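Local structure of chitinase A (Pteris ryukyuensis, 4RL3) at residues A[129-132]-A[133-137]; A[160-163]-A[164-168]; A[216-219]-A[220-224]; A[260-263]-A[264-267]. The protein probably hydrolyses the glycosidic bonds of chitin, this chain being the family 18 catalytic domain of a larger class III plant chitinase that also carries LysM sequence. All blocks are in the same frame, centred on the assembly; numbering follows the deposited sequence. Where two conformers were deposited one is given.

Interaction 1 (A[129-132]-A[133-137]); sequences VSTS and TFVSC
Val129 and Thr133 meet through their methyl groups where the chain enters helix 131-147, Val129 CG2 lying 3.4 Å from Thr133 CG2, closer than carbon pairs usually come. The other Val129 methyl faces Phe134: CG1 is 4.5 Å from Phe134 CB, a loose form of the hydrophobic staple that joins the residue before an N-cap to the fifth one beyond it. Further along, Thr131 CG2 and Val135 CG2 touch at 4.1 Å. Among polar groups, Ser130 holds the N-cap position, a common place for serine because its short hydroxyl side chain can turn back toward the first turn; here OG lies 3.0 Å from Thr133 OG1. Water 1 links the same two residues, accepting from Ser130 N and bonding Thr133 OG1 at 2.9 Å. Thr133 keeps its hydroxyl beside its own backbone N (chi1 -67°), which puts OG1 on the Ser130 side and leaves CG2 for Val129. The backbone then settles into helix, with Phe134 N bonding Ser130 O at 3.1 Å and Val135 N bonding Thr131 O at 2.9 Å. Phe134 runs inward to strand 118-123, edge-to-face with Phe91 and Phe126, while Val135 packs on helix 163-173 and Thr133 on helix 96-114.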
loop_
_atom_site.group_PDB
_atom_site.type_symbol
_atom_site.label_atom_id
_atom_site.label_comp_id
_atom_site.label_asym_id
_atom_site.label_seq_id
_atom_site.Cartn_x
_atom_site.Cartn_y
_atom_site.Cartn_z
ATOM N N VAL A 129 -10.484 2.248 -18.995
ATOM C CA VAL A 129 -11.605 2.449 -18.090
ATOM C C VAL A 129 -11.823 3.933 -17.799
ATOM O O VAL A 129 -10.872 4.705 -17.708
ATOM C CB VAL A 129 -11.394 1.664 -16.775
ATOM C CG1 VAL A 129 -10.267 2.257 -15.942
ATOM C CG2 VAL A 129 -12.689 1.601 -15.973
ATOM N N SER A 130 -13.078 4.330 -17.643
ATOM C CA SER A 130 -13.375 5.690 -17.208
ATOM C C SER A 130 -13.105 5.836 -15.723
ATOM O O SER A 130 -13.135 4.870 -14.967
ATOM C CB SER A 130 -14.819 6.069 -17.491
ATOM O OG SER A 130 -15.701 5.418 -16.596
ATOM N N THR A 131 -12.861 7.059 -15.299
ATOM C CA THR A 131 -12.616 7.324 -13.895
ATOM C C THR A 131 -13.847 6.999 -13.045
ATOM O O THR A 131 -13.716 6.443 -11.954
ATOM C CB THR A 131 -12.127 8.771 -13.713
ATOM O OG1 THR A 131 -10.842 8.879 -14.340
ATOM C CG2 THR A 131 -12.049 9.175 -12.244
ATOM N N SER A 132 -15.038 7.326 -13.543
ATOM C CA SER A 132 -16.269 6.999 -12.825
ATOM C C SER A 132 -16.410 5.494 -12.604
ATOM O O SER A 132 -16.828 5.063 -11.535
ATOM C CB SER A 132 -17.497 7.528 -13.567
ATOM O OG SER A 132 -17.566 8.944 -13.493
ATOM N N THR A 133 -16.065 4.704 -13.619
ATOM C CA THR A 133 -16.146 3.251 -13.516
ATOM C C THR A 133 -15.168 2.731 -12.472
ATOM O O THR A 133 -15.544 1.941 -11.619
ATOM C CB THR A 133 -15.924 2.573 -14.873
ATOM O OG1 THR A 133 -17.027 2.890 -15.736
ATOM C CG2 THR A 133 -15.808 1.064 -14.719
ATOM N N PHE A 134 -13.923 3.201 -12.528
ATOM C CA PHE A 134 -12.917 2.820 -11.539
ATOM C C PHE A 134 -13.366 3.157 -10.115
ATOM O O PHE A 134 -13.307 2.317 -9.221
ATOM C CB PHE A 134 -11.573 3.495 -11.842
ATOM C CG PHE A 134 -10.518 3.268 -10.794
ATOM C CD1 PHE A 134 -9.969 2.011 -10.607
ATOM C CD2 PHE A 134 -10.084 4.309 -9.982
ATOM C CE1 PHE A 134 -9.006 1.800 -9.643
ATOM C CE2 PHE A 134 -9.098 4.109 -9.022
ATOM C CZ PHE A 134 -8.578 2.844 -8.840
ATOM N N VAL A 135 -13.830 4.381 -9.913
ATOM C CA VAL A 135 -14.215 4.823 -8.587
ATOM C C VAL A 135 -15.387 3.996 -8.049
ATOM O O VAL A 135 -15.395 3.594 -6.886
ATOM C CB VAL A 135 -14.538 6.340 -8.583
ATOM C CG1 VAL A 135 -15.202 6.764 -7.285
ATOM C CG2 VAL A 135 -13.276 7.161 -8.848
ATOM N N SER A 136 -16.380 3.743 -8.892
ATOM C CA SER A 136 -17.514 2.929 -8.488
ATOM C C SER A 136 -17.080 1.519 -8.075
ATOM O O SER A 136 -17.498 1.014 -7.043
ATOM C CB SER A 136 -18.518 2.835 -9.633
ATOM O OG SER A 136 -19.671 2.115 -9.224
ATOM N N CYS A 137 -16.231 0.898 -8.886
ATOM C CA CYS A 137 -15.757 -0.459 -8.585
ATOM C C CYS A 137 -15.036 -0.517 -7.238
ATOM O O CYS A 137 -15.337 -1.357 -6.390
ATOM C CB CYS A 137 -14.800 -0.958 -9.677
ATOM S SG CYS A 137 -15.625 -1.460 -11.203
HETATM O O HOH W 1 -15.463 2.596 -18.145
#

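Interaction 2 (A[160-163]-A[164-168]); sequences DGVE and SQYTA
Glu163 and Thr167 share one carbonyl: Glu163 O accepts from Thr167 OG1 at 2.6 Å and from Thr167 N at 2.9 Å, the two donors arriving from opposite faces of the carbonyl plane. The hydroxyl reaches back because OG1 stands between the backbone N and the carbonyl carbon (chi1 58°), so a threonine can meet its hydroxyl's bonding need within its own helix. Its methyl CG2 rests 3.8 Å from Glu163 CG. Were Thr167 an alanine, Glu163 O would probably keep only the backbone donor of that residue, and Glu163 CG would lose its methyl neighbour. Glu163 itself extends outward, its OE1 forming a salt bridge with Lys206.

Val162, at the N-cap, lies alongside Tyr166, both side chains pointing the same way. Val162 CG2 meets the ring obliquely, 3.5 Å from Tyr166 CD2, while Val162 O sits at the ring edge, in its plane, and takes a bond from Tyr166 N at 3.1 Å. A branched aliphatic suits this buried flank; the tyrosine carries its hydroxyl on to Tyr123 O. Water 2 donates to Gly161 O and to Gln165 OE1, tying the loop to the first turn. This is the loop-to-helix entry after strand 153-156, a recurring step of the TIM barrel of family 18 enzymes.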
loop_
_atom_site.group_PDB
_atom_site.type_symbol
_atom_site.label_atom_id
_atom_site.label_comp_id
_atom_site.label_asym_id
_atom_site.label_seq_id
_atom_site.Cartn_x
_atom_site.Cartn_y
_atom_site.Cartn_z
ATOM N N ASP A 160 0.964 11.704 -8.040
ATOM C CA ASP A 160 0.352 12.826 -8.765
ATOM C C ASP A 160 -0.219 12.433 -10.124
ATOM O O ASP A 160 -1.262 12.945 -10.534
ATOM C CB ASP A 160 1.338 13.984 -8.923
ATOM C CG ASP A 160 1.603 14.720 -7.608
ATOM O OD1 ASP A 160 0.813 14.589 -6.649
ATOM O OD2 ASP A 160 2.610 15.458 -7.556
ATOM N N GLY A 161 0.456 11.510 -10.808
ATOM C CA GLY A 161 0.027 11.058 -12.130
ATOM C C GLY A 161 -1.339 10.399 -12.175
ATOM O O GLY A 161 -1.949 10.302 -13.252
ATOM N N VAL A 162 -1.826 9.951 -11.016
ATOM C CA VAL A 162 -3.164 9.364 -10.900
ATOM C C VAL A 162 -4.072 10.161 -9.950
ATOM O O VAL A 162 -5.012 9.627 -9.374
ATOM C CB VAL A 162 -3.072 7.873 -10.504
ATOM C CG1 VAL A 162 -2.391 7.093 -11.624
ATOM C CG2 VAL A 162 -2.337 7.669 -9.183
ATOM N N GLU A 163 -3.817 11.467 -9.842
ATOM C CA GLU A 163 -4.589 12.352 -8.963
ATOM C C GLU A 163 -6.077 12.379 -9.279
ATOM O O GLU A 163 -6.906 12.343 -8.366
ATOM C CB GLU A 163 -4.021 13.775 -9.067
ATOM C CG GLU A 163 -4.695 14.835 -8.208
ATOM C CD GLU A 163 -3.921 16.137 -8.257
ATOM O OE1 GLU A 163 -2.725 16.126 -7.880
ATOM O OE2 GLU A 163 -4.488 17.162 -8.718
ATOM N N SER A 164 -6.415 12.446 -10.569
ATOM C CA SER A 164 -7.814 12.512 -10.975
ATOM C C SER A 164 -8.617 11.324 -10.438
ATOM O O SER A 164 -9.716 11.481 -9.896
ATOM C CB SER A 164 -7.916 12.560 -12.499
ATOM O OG SER A 164 -9.265 12.748 -12.881
ATOM N N GLN A 165 -8.050 10.133 -10.569
ATOM C CA GLN A 165 -8.724 8.916 -10.134
ATOM C C GLN A 165 -8.820 8.825 -8.621
ATOM O O GLN A 165 -9.889 8.566 -8.068
ATOM C CB GLN A 165 -8.007 7.680 -10.662
ATOM C CG GLN A 165 -8.175 7.464 -12.162
ATOM C CD GLN A 165 -7.222 8.269 -13.036
ATOM O OE1 GLN A 165 -6.258 8.887 -12.563
ATOM N NE2 GLN A 165 -7.493 8.257 -14.334
ATOM N N TYR A 166 -7.700 9.007 -7.939
ATOM C CA TYR A 166 -7.687 8.755 -6.502
ATOM C C TYR A 166 -8.294 9.868 -5.652
ATOM O O TYR A 166 -8.859 9.588 -4.599
ATOM C CB TYR A 166 -6.292 8.372 -6.035
ATOM C CG TYR A 166 -5.939 6.948 -6.412
ATOM C CD1 TYR A 166 -6.338 5.877 -5.610
ATOM C CD2 TYR A 166 -5.245 6.664 -7.583
ATOM C CE1 TYR A 166 -6.032 4.574 -5.951
ATOM C CE2 TYR A 166 -4.943 5.362 -7.932
ATOM C CZ TYR A 166 -5.339 4.322 -7.115
ATOM O OH TYR A 166 -5.029 3.016 -7.457
ATOM N N THR A 167 -8.197 11.128 -6.088
ATOM C CA THR A 167 -8.902 12.177 -5.346
ATOM C C THR A 167 -10.424 12.023 -5.460
ATOM O O THR A 167 -11.157 12.282 -4.504
ATOM C CB THR A 167 -8.493 13.609 -5.756
ATOM O OG1 THR A 167 -8.731 13.814 -7.160
ATOM C CG2 THR A 167 -7.034 13.890 -5.396
ATOM N N ALA A 168 -10.904 11.605 -6.630
ATOM C CA ALA A 168 -12.327 11.333 -6.807
ATOM C C ALA A 168 -12.750 10.205 -5.871
ATOM O O ALA A 168 -13.767 10.299 -5.184
ATOM C CB ALA A 168 -12.636 10.969 -8.250
HETATM O O HOH W 2 -4.240 8.657 -14.560
#

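Interaction 3 (A[216-219]-A[220-224])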
loop_
_atom_site.group_PDB
_atom_site.type_symbol
_atom_site.label_atom_id
_atom_site.label_comp_id
_atom_site.label_asym_id
_atom_site.label_seq_id
_atom_site.Cartn_x
_atom_site.Cartn_y
_atom_site.Cartn_z
ATOM N N SER A 216 6.354 8.682 3.090
ATOM C CA SER A 216 6.982 7.491 2.536
ATOM C C SER A 216 8.297 7.763 1.828
ATOM O O SER A 216 8.627 8.909 1.461
ATOM C CB SER A 216 6.039 6.779 1.566
ATOM O OG SER A 216 5.674 7.629 0.497
ATOM N N PHE A 217 9.043 6.682 1.655
ATOM C CA PHE A 217 10.230 6.665 0.829
ATOM C C PHE A 217 10.459 5.276 0.253
ATOM O O PHE A 217 9.844 4.306 0.690
ATOM C CB PHE A 217 11.470 7.187 1.593
ATOM C CG PHE A 217 11.788 6.452 2.878
ATOM C CD1 PHE A 217 12.551 5.297 2.863
ATOM C CD2 PHE A 217 11.354 6.942 4.101
ATOM C CE1 PHE A 217 12.865 4.632 4.041
ATOM C CE2 PHE A 217 11.663 6.291 5.282
ATOM C CZ PHE A 217 12.417 5.124 5.241
ATOM N N SER A 218 11.331 5.202 -0.747
ATOM C CA SER A 218 11.730 3.946 -1.341
ATOM C C SER A 218 13.101 3.549 -0.834
ATOM O O SER A 218 13.972 4.400 -0.645
ATOM C CB SER A 218 11.760 4.059 -2.865
ATOM O OG SER A 218 12.436 2.956 -3.455
ATOM N N THR A 219 13.281 2.246 -0.632
ATOM C CA THR A 219 14.583 1.675 -0.351
ATOM C C THR A 219 15.150 0.980 -1.598
ATOM O O THR A 219 16.182 0.301 -1.529
ATOM C CB THR A 219 14.478 0.676 0.808
ATOM O OG1 THR A 219 13.381 -0.217 0.562
ATOM C CG2 THR A 219 14.254 1.423 2.131
ATOM N N GLY A 220 14.509 1.177 -2.745
ATOM C CA GLY A 220 14.948 0.565 -3.994
ATOM C C GLY A 220 15.750 1.489 -4.896
ATOM O O GLY A 220 15.928 1.193 -6.086
ATOM N N GLY A 221 16.229 2.599 -4.345
ATOM C CA GLY A 221 17.131 3.497 -5.060
ATOM C C GLY A 221 16.430 4.513 -5.947
ATOM O O GLY A 221 17.016 5.021 -6.904
ATOM N N VAL A 222 15.176 4.825 -5.635
ATOM C CA VAL A 222 14.452 5.872 -6.352
ATOM C C VAL A 222 13.849 6.853 -5.360
ATOM O O VAL A 222 13.578 6.506 -4.205
ATOM C CB VAL A 222 13.353 5.309 -7.282
ATOM C CG1 VAL A 222 13.958 4.454 -8.397
ATOM C CG2 VAL A 222 12.326 4.512 -6.509
ATOM N N GLY A 223 13.654 8.083 -5.817
ATOM C CA GLY A 223 13.026 9.109 -5.004
ATOM C C GLY A 223 13.934 9.799 -4.003
ATOM O O GLY A 223 15.156 9.573 -3.980
ATOM N N PRO A 224 13.342 10.654 -3.151
ATOM C CA PRO A 224 14.110 11.363 -2.133
ATOM C C PRO A 224 14.889 10.393 -1.242
ATOM O O PRO A 224 14.385 9.325 -0.905
ATOM C CB PRO A 224 13.037 12.117 -1.350
ATOM C CG PRO A 224 11.892 12.265 -2.307
ATOM C CD PRO A 224 11.904 10.982 -3.078
HETATM O O HOH W 3 12.479 7.638 -1.771
HETATM O O HOH W 4 16.250 4.474 -2.087
#
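Beyond strand 215-218 the backbone turns back on itself from Ser218 to Val222, passing through a positive phi (85°) at Gly221, which glycine adopts easily, having no side chain. Ser218 OG accepts from Gly220 N at 2.8 Å with an N-H...O angle of 157°, the bond from the N-H of residue i+2 to the side-chain oxygen of residue i that defines an ST turn. OG swings toward the turn because it lies anti to the backbone N and beside the carbonyl carbon (chi1 166°). The same hydroxyl has a weak bond with Phe248 O on the adjoining strand 244-248, so this buried hydroxyl has a second, weaker partner. Val222, on the returning limb, touches the serine: CG2 is 3.4 Å from Ser218 OG and Val222 O is 3.3 Å from Ser218 CB.

Two waters fill in for direct backbone bonds between the limbs. Water 3 accepts from Ser218 N and donates to Val222 O and Pro224 O, the last at 2.7 Å; water 4 donates to Ser218 O and accepts from Gly221 N at 2.9 Å. Glycine also suits position 223, where a side-chain carbon would collide with Pro224 CD. Thr219 turns away from the loop, its OG1 bonded to Ser253 OG and Ser249 N. The turn is a beta-to-alpha connection at the C-terminal end of a barrel strand, leading into helix 226-238; in TIM barrels such loops border the active site, and a bound magnesium ion lies about 8 Å from the Val222 side chain.

Interaction 4 (A[260-263]-A[264-267])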
loop_
_atom_site.group_PDB
_atom_site.type_symbol
_atom_site.label_atom_id
_atom_site.label_comp_id
_atom_site.label_asym_id
_atom_site.label_seq_id
_atom_site.Cartn_x
_atom_site.Cartn_y
_atom_site.Cartn_z
ATOM N N PHE A 260 18.044 -3.091 6.126
ATOM C CA PHE A 260 16.806 -2.621 6.750
ATOM C C PHE A 260 16.979 -1.502 7.774
ATOM O O PHE A 260 16.109 -1.291 8.614
ATOM C CB PHE A 260 16.056 -3.797 7.384
ATOM C CG PHE A 260 15.577 -4.817 6.390
ATOM C CD1 PHE A 260 14.313 -4.699 5.813
ATOM C CD2 PHE A 260 16.368 -5.895 6.035
ATOM C CE1 PHE A 260 13.858 -5.640 4.902
ATOM C CE2 PHE A 260 15.915 -6.832 5.116
ATOM C CZ PHE A 260 14.660 -6.708 4.559
ATOM N N GLN A 261 18.081 -0.768 7.699
ATOM C CA GLN A 261 18.336 0.264 8.694
ATOM C C GLN A 261 17.297 1.377 8.674
ATOM O O GLN A 261 16.980 1.942 9.719
ATOM C CB GLN A 261 19.750 0.838 8.578
ATOM C CG GLN A 261 20.037 1.670 7.338
ATOM C CD GLN A 261 21.525 1.901 7.166
ATOM O OE1 GLN A 261 22.103 2.816 7.764
ATOM N NE2 GLN A 261 22.158 1.060 6.366
ATOM N N TYR A 262 16.743 1.695 7.508
ATOM C CA TYR A 262 15.761 2.781 7.443
ATOM C C TYR A 262 14.368 2.371 7.949
ATOM O O TYR A 262 13.646 3.201 8.502
ATOM C CB TYR A 262 15.701 3.365 6.035
ATOM C CG TYR A 262 17.008 3.980 5.624
ATOM C CD1 TYR A 262 17.553 5.036 6.350
ATOM C CD2 TYR A 262 17.712 3.508 4.524
ATOM C CE1 TYR A 262 18.754 5.612 5.985
ATOM C CE2 TYR A 262 18.917 4.086 4.150
ATOM C CZ TYR A 262 19.426 5.132 4.885
ATOM O OH TYR A 262 20.626 5.701 4.509
ATOM N N GLU A 263 14.018 1.090 7.811
ATOM C CA GLU A 263 12.810 0.558 8.448
ATOM C C GLU A 263 12.881 0.796 9.951
ATOM O O GLU A 263 11.911 1.223 10.585
ATOM C CB GLU A 263 12.679 -0.948 8.209
ATOM C CG GLU A 263 12.055 -1.376 6.884
ATOM C CD GLU A 263 12.985 -1.289 5.685
ATOM O OE1 GLU A 263 12.539 -1.670 4.582
ATOM O OE2 GLU A 263 14.158 -0.858 5.806
ATOM N N GLN A 264 14.035 0.486 10.523
ATOM C CA GLN A 264 14.233 0.662 11.959
ATOM C C GLN A 264 14.166 2.131 12.357
ATOM O O GLN A 264 13.480 2.497 13.321
ATOM C CB GLN A 264 15.572 0.052 12.366
ATOM C CG GLN A 264 15.961 0.288 13.818
ATOM C CD GLN A 264 16.738 1.574 14.024
ATOM O OE1 GLN A 264 16.370 2.429 14.845
ATOM N NE2 GLN A 264 17.784 1.740 13.264
ATOM N N GLN A 265 14.894 2.955 11.627
ATOM C CA GLN A 265 14.895 4.383 11.894
ATOM C C GLN A 265 13.503 4.990 11.817
ATOM O O GLN A 265 13.149 5.801 12.659
ATOM C CB GLN A 265 15.837 5.104 10.954
ATOM C CG GLN A 265 17.289 4.842 11.292
ATOM C CD GLN A 265 18.197 5.544 10.325
ATOM O OE1 GLN A 265 17.973 6.718 10.019
ATOM N NE2 GLN A 265 19.213 4.846 9.823
ATOM N N ALA A 266 12.717 4.586 10.822
ATOM C CA ALA A 266 11.366 5.104 10.685
ATOM C C ALA A 266 10.498 4.777 11.891
ATOM O O ALA A 266 9.748 5.633 12.383
ATOM C CB ALA A 266 10.725 4.577 9.423
ATOM N N GLN A 267 10.601 3.550 12.385
ATOM C CA GLN A 267 9.805 3.126 13.525
ATOM C C GLN A 267 10.281 3.778 14.815
ATOM O O GLN A 267 9.468 4.130 15.672
ATOM C CB GLN A 267 9.805 1.602 13.648
ATOM C CG GLN A 267 9.111 0.930 12.479
ATOM C CD GLN A 267 9.272 -0.562 12.498
ATOM O OE1 GLN A 267 8.574 -1.247 13.244
ATOM N NE2 GLN A 267 10.181 -1.080 11.672
HETATM O O HOH W 5 21.740 5.396 8.460
#
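The opening turns of helix 261-271, the last helix of the chain, bring Glu263 and Gln267 together round one carbonyl. Glu263 O accepts from Gln267 N at 3.2 Å and from Gln267 NE2 at 3.1 Å, from opposite faces of its plane. The amide nitrogen stands above that plane, 69° out of it, whereas the carbonyl oxygen lies nearly in the plane of the glutamine amide. Glutamine suits the spot because both ends of its amide are used: NE2 also bonds Pro21 O, and OE1 accepts from Asn23 N. A leucine in its place would probably leave Glu263 O with the backbone donor alone and Asn23 N and Pro21 O without these partners.

Water 5 bridges Gln261 and Gln265, donating to OE1 of Gln261 at 2.7 Å and accepting from NE2 of Gln265 at 2.9 Å, while Gln261 NE2 bonds Ala258 O. The Gln265 amide runs beside the Tyr262 ring, their planes 58° apart and NE2 3.9 Å from Tyr262 CD1. Small Ala266 keeps the buried side slim, its N bonded to Tyr262 O. Tyr262, Gln265 and Ala266 pack on Leu230 of helix 226-238, while Glu263, Ala266 and Gln267 meet Phe4 of strand 3-8.

How the interactions relate
The four contacts fall into two touching pairs in one TIM barrel. Interactions 1 and 2, centres about 12 Å apart, open the successive helices 131-147 and 163-173, which pack directly: Val135 CG2 is 3.9 Å from Ala168 CB, and Phe134 CZ is 3.8 Å from Tyr166 OH. Interactions 3 and 4, centres about 13 Å apart, meet where Phe217 CE1 lies 3.7 Å from Tyr262 CB, joining a strand to the last helix. Interactions 1 and 4 lie on opposite sides of the chain's centre, about 37 Å between centres. A bound magnesium lies about 10 Å from the Val162 side chain of interaction 2 and about 8 Å from the Val222 side chain of interaction 3.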